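Local coordinates for protein sesquisabinene B synthase 2 (Santalum album, PDB 6A2C) that probably cyclises farnesyl diphosphate to the sesquiterpene sesquisabinene B, using magnesium ions to bind and ionise the diphosphate, at residues K258-L263 with G281-Y286; I459-T464 with L475-C480. All blocks are in the same frame, centred on the assembly; numbering follows the deposited sequence.

Interaction 1 of 2, residues K258-L263 with G281-Y286; sequences KEIGRL and GLIQSY. With FPP (farnesyl diphosphate), chain C.
Tyr286 reaches across to helix 239-270 and points its hydroxyl at Glu259: OH donates to OE1 at 2.6 Å. The carboxylate stands almost upright against the ring, their planes 86° apart, with OE1 at the ring's edge; the hydroxyl meets the anti side of that oxygen, 33° out of the carboxylate plane. OE1 is also in a salt bridge with Arg302 of helix 299-321, which probably keeps this buried carboxylate ionised. With CG anti to the backbone N (chi1 -176°), the Tyr286 ring is carried out from helix 281-292, and both aliphatic contacts come from the same side of it. Leu263 crosses it at about a right angle, CD1 coming within 3.4 Å of Tyr286 CD1, while Ile260 CD1 approaches obliquely, 3.9 Å from Tyr286 CD2. In the all-helical class I terpene synthase fold these segments run roughly antiparallel, their axes 11.0 Å apart. A phenylalanine in place of Tyr286 would probably keep the ring packing but leave Glu259 OE1 without its hydroxyl donor. Ser285 O, beside Tyr286, lies 3.6 Å from FPP C15. Ile260 CD1 also meets Leu282 CD1 at 3.6 Å and Ile283 CD1 at 4.0 Å.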
loop_
_atom_site.group_PDB
_atom_site.type_symbol
_atom_site.label_atom_id
_atom_site.label_comp_id
_atom_site.label_asym_id
_atom_site.label_seq_id
_atom_site.Cartn_x
_atom_site.Cartn_y
_atom_site.Cartn_z
ATOM N N LYS A 258 -3.776 -5.605 12.022
ATOM C CA LYS A 258 -2.966 -5.612 10.782
ATOM C C LYS A 258 -3.547 -4.603 9.796
ATOM O O LYS A 258 -2.784 -4.033 9.032
ATOM C CB LYS A 258 -2.871 -7.000 10.152
ATOM C CG LYS A 258 -1.826 -7.871 10.844
ATOM C CD LYS A 258 -1.647 -9.235 10.227
ATOM C CE LYS A 258 -0.546 -10.022 10.914
ATOM N NZ LYS A 258 -0.894 -10.277 12.332
ATOM N N GLU A 259 -4.863 -4.482 9.752
ATOM C CA GLU A 259 -5.534 -3.516 8.836
ATOM C C GLU A 259 -5.070 -2.100 9.207
ATOM O O GLU A 259 -4.789 -1.319 8.288
ATOM C CB GLU A 259 -7.054 -3.643 8.955
ATOM C CG GLU A 259 -7.576 -4.962 8.448
ATOM C CD GLU A 259 -9.025 -5.243 8.730
ATOM O OE1 GLU A 259 -9.721 -4.347 9.296
ATOM O OE2 GLU A 259 -9.455 -6.369 8.432
ATOM N N ILE A 260 -5.057 -1.761 10.492
ATOM C CA ILE A 260 -4.759 -0.363 10.909
ATOM C C ILE A 260 -3.298 -0.084 10.582
ATOM O O ILE A 260 -2.968 1.053 10.249
ATOM C CB ILE A 260 -5.118 -0.057 12.378
ATOM C CG1 ILE A 260 -5.025 1.445 12.665
ATOM C CG2 ILE A 260 -4.261 -0.827 13.349
ATOM C CD1 ILE A 260 -5.919 2.287 11.795
ATOM N N GLY A 261 -2.434 -1.096 10.691
ATOM C CA GLY A 261 -1.041 -0.952 10.248
ATOM C C GLY A 261 -0.956 -0.590 8.773
ATOM O O GLY A 261 -0.175 0.332 8.413
ATOM N N ARG A 262 -1.645 -1.338 7.919
ATOM C CA ARG A 262 -1.650 -1.075 6.462
ATOM C C ARG A 262 -2.215 0.327 6.186
ATOM O O ARG A 262 -1.670 1.036 5.316
ATOM C CB ARG A 262 -2.471 -2.124 5.714
ATOM C CG ARG A 262 -1.704 -3.417 5.447
ATOM C CD ARG A 262 -2.462 -4.380 4.543
ATOM N NE ARG A 262 -3.670 -4.929 5.135
ATOM C CZ ARG A 262 -3.748 -5.995 5.928
ATOM N NH1 ARG A 262 -2.656 -6.653 6.301
ATOM N NH2 ARG A 262 -4.930 -6.393 6.354
ATOM N N LEU A 263 -3.345 0.641 6.795
ATOM C CA LEU A 263 -4.036 1.945 6.583
ATOM C C LEU A 263 -3.151 3.096 7.072
ATOM O O LEU A 263 -3.122 4.103 6.405
ATOM C CB LEU A 263 -5.370 1.904 7.316
ATOM C CG LEU A 263 -6.418 1.085 6.566
ATOM C CD1 LEU A 263 -7.659 0.894 7.409
ATOM C CD2 LEU A 263 -6.741 1.744 5.245
ATOM N N GLY A 281 -8.204 11.872 11.382
ATOM C CA GLY A 281 -9.116 11.517 10.290
ATOM C C GLY A 281 -9.034 10.028 9.968
ATOM O O GLY A 281 -10.076 9.415 9.744
ATOM N N LEU A 282 -7.841 9.458 9.891
ATOM C CA LEU A 282 -7.688 8.034 9.500
ATOM C C LEU A 282 -8.210 7.136 10.626
ATOM O O LEU A 282 -9.030 6.209 10.347
ATOM C CB LEU A 282 -6.216 7.777 9.190
ATOM C CG LEU A 282 -5.826 6.375 8.707
ATOM C CD1 LEU A 282 -5.782 5.357 9.826
ATOM C CD2 LEU A 282 -6.685 5.873 7.571
ATOM N N ILE A 283 -7.809 7.398 11.861
ATOM C CA ILE A 283 -8.163 6.492 12.986
ATOM C C ILE A 283 -9.677 6.567 13.223
ATOM O O ILE A 283 -10.303 5.505 13.426
ATOM C CB ILE A 283 -7.370 6.776 14.276
ATOM C CG1 ILE A 283 -7.709 5.752 15.356
ATOM C CG2 ILE A 283 -7.637 8.165 14.808
ATOM C CD1 ILE A 283 -7.198 4.347 15.038
ATOM N N GLN A 284 -10.265 7.760 13.186
ATOM C CA GLN A 284 -11.725 7.902 13.354
ATOM C C GLN A 284 -12.460 7.191 12.206
ATOM O O GLN A 284 -13.500 6.565 12.493
ATOM C CB GLN A 284 -12.110 9.364 13.538
ATOM C CG GLN A 284 -11.429 9.932 14.783
ATOM C CD GLN A 284 -12.056 11.177 15.362
ATOM O OE1 GLN A 284 -11.989 12.258 14.781
ATOM N NE2 GLN A 284 -12.610 11.044 16.560
ATOM N N SER A 285 -11.998 7.326 10.957
ATOM C CA SER A 285 -12.677 6.635 9.828
ATOM C C SER A 285 -12.653 5.127 10.095
ATOM O O SER A 285 -13.694 4.447 9.946
ATOM C CB SER A 285 -12.041 6.983 8.513
ATOM O OG SER A 285 -12.604 6.212 7.465
ATOM N N TYR A 286 -11.495 4.609 10.506
ATOM C CA TYR A 286 -11.311 3.158 10.701
ATOM C C TYR A 286 -12.202 2.713 11.855
ATOM O O TYR A 286 -12.904 1.717 11.714
ATOM C CB TYR A 286 -9.840 2.773 10.875
ATOM C CG TYR A 286 -9.700 1.280 10.972
ATOM C CD1 TYR A 286 -9.938 0.466 9.887
ATOM C CD2 TYR A 286 -9.491 0.677 12.206
ATOM C CE1 TYR A 286 -9.879 -0.921 10.010
ATOM C CE2 TYR A 286 -9.429 -0.695 12.342
ATOM C CZ TYR A 286 -9.625 -1.499 11.238
ATOM O OH TYR A 286 -9.583 -2.861 11.407
HETATM C C1 FPP C . -17.268 14.507 9.778
HETATM O O1 FPP C . -17.777 15.575 10.588
HETATM C C2 FPP C . -18.240 13.406 9.467
HETATM C C3 FPP C . -18.522 13.045 8.219
HETATM C C4 FPP C . -17.893 13.713 7.028
HETATM C C5 FPP C . -19.555 11.998 7.902
HETATM C C6 FPP C . -19.060 10.816 7.098
HETATM C C7 FPP C . -18.407 9.766 7.941
HETATM C C8 FPP C . -17.112 9.611 8.171
HETATM C C10 FPP C . -16.062 10.537 7.666
HETATM C C9 FPP C . -16.595 8.436 8.932
HETATM C C11 FPP C . -16.202 7.345 7.990
HETATM C C12 FPP C . -17.234 6.271 7.845
HETATM C C13 FPP C . -17.076 5.038 7.373
HETATM C C14 FPP C . -18.218 4.084 7.181
HETATM C C15 FPP C . -15.740 4.473 6.993
HETATM P PA FPP C . -18.704 16.818 10.071
HETATM O O1A FPP C . -19.765 16.698 11.137
HETATM O O2A FPP C . -18.093 18.206 9.680
HETATM O O3A FPP C . -19.516 16.443 8.700
HETATM P PB FPP C . -20.478 17.665 8.009
HETATM O O1B FPP C . -19.605 18.901 7.739
HETATM O O2B FPP C . -21.035 17.087 6.722
HETATM O O3B FPP C . -21.570 17.946 8.999
#

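Interaction 2 of 2, residues I459-T464 with L475-C480; sequences INDLGT and LKSIQC. With MG (magnesium ion), chain F; FPP (farnesyl diphosphate), chain C.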
loop_
_atom_site.group_PDB
_atom_site.type_symbol
_atom_site.label_atom_id
_atom_site.label_comp_id
_atom_site.label_asym_id
_atom_site.label_seq_id
_atom_site.Cartn_x
_atom_site.Cartn_y
_atom_site.Cartn_z
ATOM N N ILE A 459 -28.614 12.184 12.523
ATOM C CA ILE A 459 -27.927 11.730 13.765
ATOM C C ILE A 459 -26.676 12.583 13.969
ATOM O O ILE A 459 -26.471 13.030 15.117
ATOM C CB ILE A 459 -27.635 10.222 13.722
ATOM C CG1 ILE A 459 -28.911 9.384 13.779
ATOM C CG2 ILE A 459 -26.690 9.846 14.854
ATOM C CD1 ILE A 459 -28.741 7.955 13.270
ATOM N N ASN A 460 -25.878 12.815 12.924
ATOM C CA ASN A 460 -24.701 13.713 12.962
ATOM C C ASN A 460 -25.161 15.101 13.444
ATOM O O ASN A 460 -24.545 15.636 14.388
ATOM C CB ASN A 460 -23.946 13.770 11.635
ATOM C CG ASN A 460 -22.727 14.674 11.626
ATOM O OD1 ASN A 460 -22.836 15.859 11.330
ATOM N ND2 ASN A 460 -21.545 14.093 11.735
ATOM N N ASP A 461 -26.249 15.629 12.893
ATOM C CA ASP A 461 -26.736 16.992 13.241
ATOM C C ASP A 461 -27.199 17.078 14.701
ATOM O O ASP A 461 -27.046 18.134 15.305
ATOM C CB ASP A 461 -27.812 17.435 12.257
ATOM C CG ASP A 461 -27.265 17.823 10.900
ATOM O OD1 ASP A 461 -26.083 17.564 10.645
ATOM O OD2 ASP A 461 -28.031 18.378 10.121
ATOM N N LEU A 462 -27.747 15.998 15.234
ATOM C CA LEU A 462 -28.268 15.976 16.620
ATOM C C LEU A 462 -27.118 15.889 17.627
ATOM O O LEU A 462 -27.310 16.326 18.745
ATOM C CB LEU A 462 -29.193 14.767 16.769
ATOM C CG LEU A 462 -30.627 14.939 16.280
ATOM C CD1 LEU A 462 -31.354 13.608 16.324
ATOM C CD2 LEU A 462 -31.369 15.972 17.108
ATOM N N GLY A 463 -25.974 15.348 17.228
ATOM C CA GLY A 463 -24.843 15.155 18.153
ATOM C C GLY A 463 -24.102 16.441 18.464
ATOM O O GLY A 463 -23.201 16.403 19.306
ATOM N N THR A 464 -24.469 17.535 17.812
ATOM C CA THR A 464 -23.774 18.829 17.993
ATOM C C THR A 464 -24.229 19.518 19.281
ATOM O O THR A 464 -25.442 19.578 19.504
ATOM C CB THR A 464 -23.974 19.718 16.757
ATOM O OG1 THR A 464 -25.317 20.201 16.743
ATOM C CG2 THR A 464 -23.690 18.997 15.459
ATOM N N LEU A 475 -27.405 26.103 8.788
ATOM C CA LEU A 475 -27.240 24.986 7.830
ATOM C C LEU A 475 -27.066 23.662 8.568
ATOM O O LEU A 475 -26.238 22.865 8.107
ATOM C CB LEU A 475 -26.040 25.271 6.926
ATOM C CG LEU A 475 -26.201 26.433 5.953
ATOM C CD1 LEU A 475 -25.428 26.143 4.671
ATOM C CD2 LEU A 475 -27.668 26.706 5.651
ATOM N N LYS A 476 -27.922 23.416 9.568
ATOM C CA LYS A 476 -27.998 22.094 10.236
ATOM C C LYS A 476 -29.494 21.787 10.439
ATOM O O LYS A 476 -30.270 22.742 10.373
ATOM C CB LYS A 476 -27.098 21.972 11.473
ATOM C CG LYS A 476 -25.600 22.153 11.270
ATOM C CD LYS A 476 -24.938 21.084 10.427
ATOM C CE LYS A 476 -23.568 21.499 9.933
ATOM N NZ LYS A 476 -23.032 20.582 8.900
ATOM N N SER A 477 -29.872 20.540 10.724
ATOM C CA SER A 477 -31.279 20.059 10.789
ATOM C C SER A 477 -32.084 20.899 11.795
ATOM O O SER A 477 -33.133 21.375 11.419
ATOM C CB SER A 477 -31.363 18.591 11.143
ATOM O OG SER A 477 -30.765 17.802 10.126
ATOM N N ILE A 478 -31.631 21.013 13.049
ATOM C CA ILE A 478 -32.479 21.607 14.121
ATOM C C ILE A 478 -32.794 23.053 13.718
ATOM O O ILE A 478 -33.971 23.421 13.733
ATOM C CB ILE A 478 -31.809 21.514 15.503
ATOM C CG1 ILE A 478 -31.690 20.066 15.982
ATOM C CG2 ILE A 478 -32.575 22.354 16.508
ATOM C CD1 ILE A 478 -30.744 19.868 17.140
ATOM N N GLN A 479 -31.778 23.814 13.314
ATOM C CA GLN A 479 -31.925 25.254 13.027
ATOM C C GLN A 479 -32.790 25.429 11.782
ATOM O O GLN A 479 -33.573 26.413 11.737
ATOM C CB GLN A 479 -30.562 25.925 12.884
ATOM C CG GLN A 479 -30.646 27.446 12.818
ATOM C CD GLN A 479 -31.192 28.108 14.066
ATOM O OE1 GLN A 479 -32.116 28.910 13.988
ATOM N NE2 GLN A 479 -30.612 27.798 15.221
ATOM N N CYS A 480 -32.670 24.527 10.799
ATOM C CA CYS A 480 -33.445 24.642 9.545
ATOM C C CYS A 480 -34.920 24.518 9.914
ATOM O O CYS A 480 -35.722 25.288 9.403
ATOM C CB CYS A 480 -33.051 23.600 8.497
ATOM S SG CYS A 480 -31.557 24.058 7.596
HETATM MG MG MG F . -21.370 17.682 11.028
HETATM C C1 FPP C . -17.268 14.507 9.778
HETATM O O1 FPP C . -17.777 15.575 10.588
HETATM C C2 FPP C . -18.240 13.406 9.467
HETATM C C3 FPP C . -18.522 13.045 8.219
HETATM C C4 FPP C . -17.893 13.713 7.028
HETATM C C5 FPP C . -19.555 11.998 7.902
HETATM C C6 FPP C . -19.060 10.816 7.098
HETATM C C7 FPP C . -18.407 9.766 7.941
HETATM C C8 FPP C . -17.112 9.611 8.171
HETATM C C10 FPP C . -16.062 10.537 7.666
HETATM C C9 FPP C . -16.595 8.436 8.932
HETATM C C11 FPP C . -16.202 7.345 7.990
HETATM C C12 FPP C . -17.234 6.271 7.845
HETATM C C13 FPP C . -17.076 5.038 7.373
HETATM C C14 FPP C . -18.218 4.084 7.181
HETATM C C15 FPP C . -15.740 4.473 6.993
HETATM P PA FPP C . -18.704 16.818 10.071
HETATM O O1A FPP C . -19.765 16.698 11.137
HETATM O O2A FPP C . -18.093 18.206 9.680
HETATM O O3A FPP C . -19.516 16.443 8.700
HETATM P PB FPP C . -20.478 17.665 8.009
HETATM O O1B FPP C . -19.605 18.901 7.739
HETATM O O2B FPP C . -21.035 17.087 6.722
HETATM O O3B FPP C . -21.570 17.946 8.999
HETATM O O HOH W 1 -28.919 20.395 13.873
HETATM O O HOH W 2 -23.420 18.247 11.442
HETATM O O HOH W 3 -20.473 19.638 11.109
HETATM O O HOH W 4 -21.657 17.317 13.174
#
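Lys476 lays its aliphatic chain across the carboxylate of Asp461, the two side chains crossing at about a right angle with CD 3.7 Å from Asp461 OD1. A bend at chi2 (-66°) folds the chain over, and the extended remainder carries NZ past the aspartate to the diphosphate of FPP, where it donates to O3B at 3.0 Å. That same oxygen binds the magnesium ion, as does water 2, which in turn donates to Asp461 OD1 at 2.9 Å; Asp461 is thus a second-shell residue, holding a metal-bound water. Arg457 forms a salt bridge with OD1.

Next comes Ser477, the first residue of helix 477-485. Both its backbone N and its OG donate to Asp461 OD2, at 2.9 and 2.8 Å, arriving from opposite faces of the carboxylate plane and on its anti side. Tyr409 OH is a further hydrogen-bond partner of OD2, and this grip should fix the rotation of the carboxylate. At Ile478 the backbone N donates to water 1, which donates onward to Asp461 O, bridging the two backbones. Its CD1 packs against Leu462 CD2 at 3.9 Å, and helix 489-510 touches both side chains.

One residue before Asp461, Asn460 binds the magnesium ion through OD1 at 2.4 Å and sends ND2 to FPP O1A. Two diphosphate oxygens and three waters complete the six ligands. Thr464 is not among them: its OG1 donates to Asp461 O. In sequence, Asn460 and Thr464 fit the NSE/DTE motif, the second metal-binding motif of class I terpene synthases.

In the fold
After the helices of the N-terminal part, the chain runs along helix 239-270 and turns back through the 17 residues after 258-263; interaction 1 closes that excursion by packing helix 281-292 against its predecessor. The chain then passes through helix 299-321, which carries the aspartates of the other metal site, before reaching helix 447-462. Interaction 2 closes a shorter excursion of 10 residues, partly unmodelled, joining the C-terminal part of that helix to the start of helix 477-485. The two loops follow in series, neither nesting nor crossing. Their centres lie 27 Å apart, yet both reach FPP: interaction 1 beside its hydrocarbon tail, interaction 2 at its diphosphate and magnesium ion.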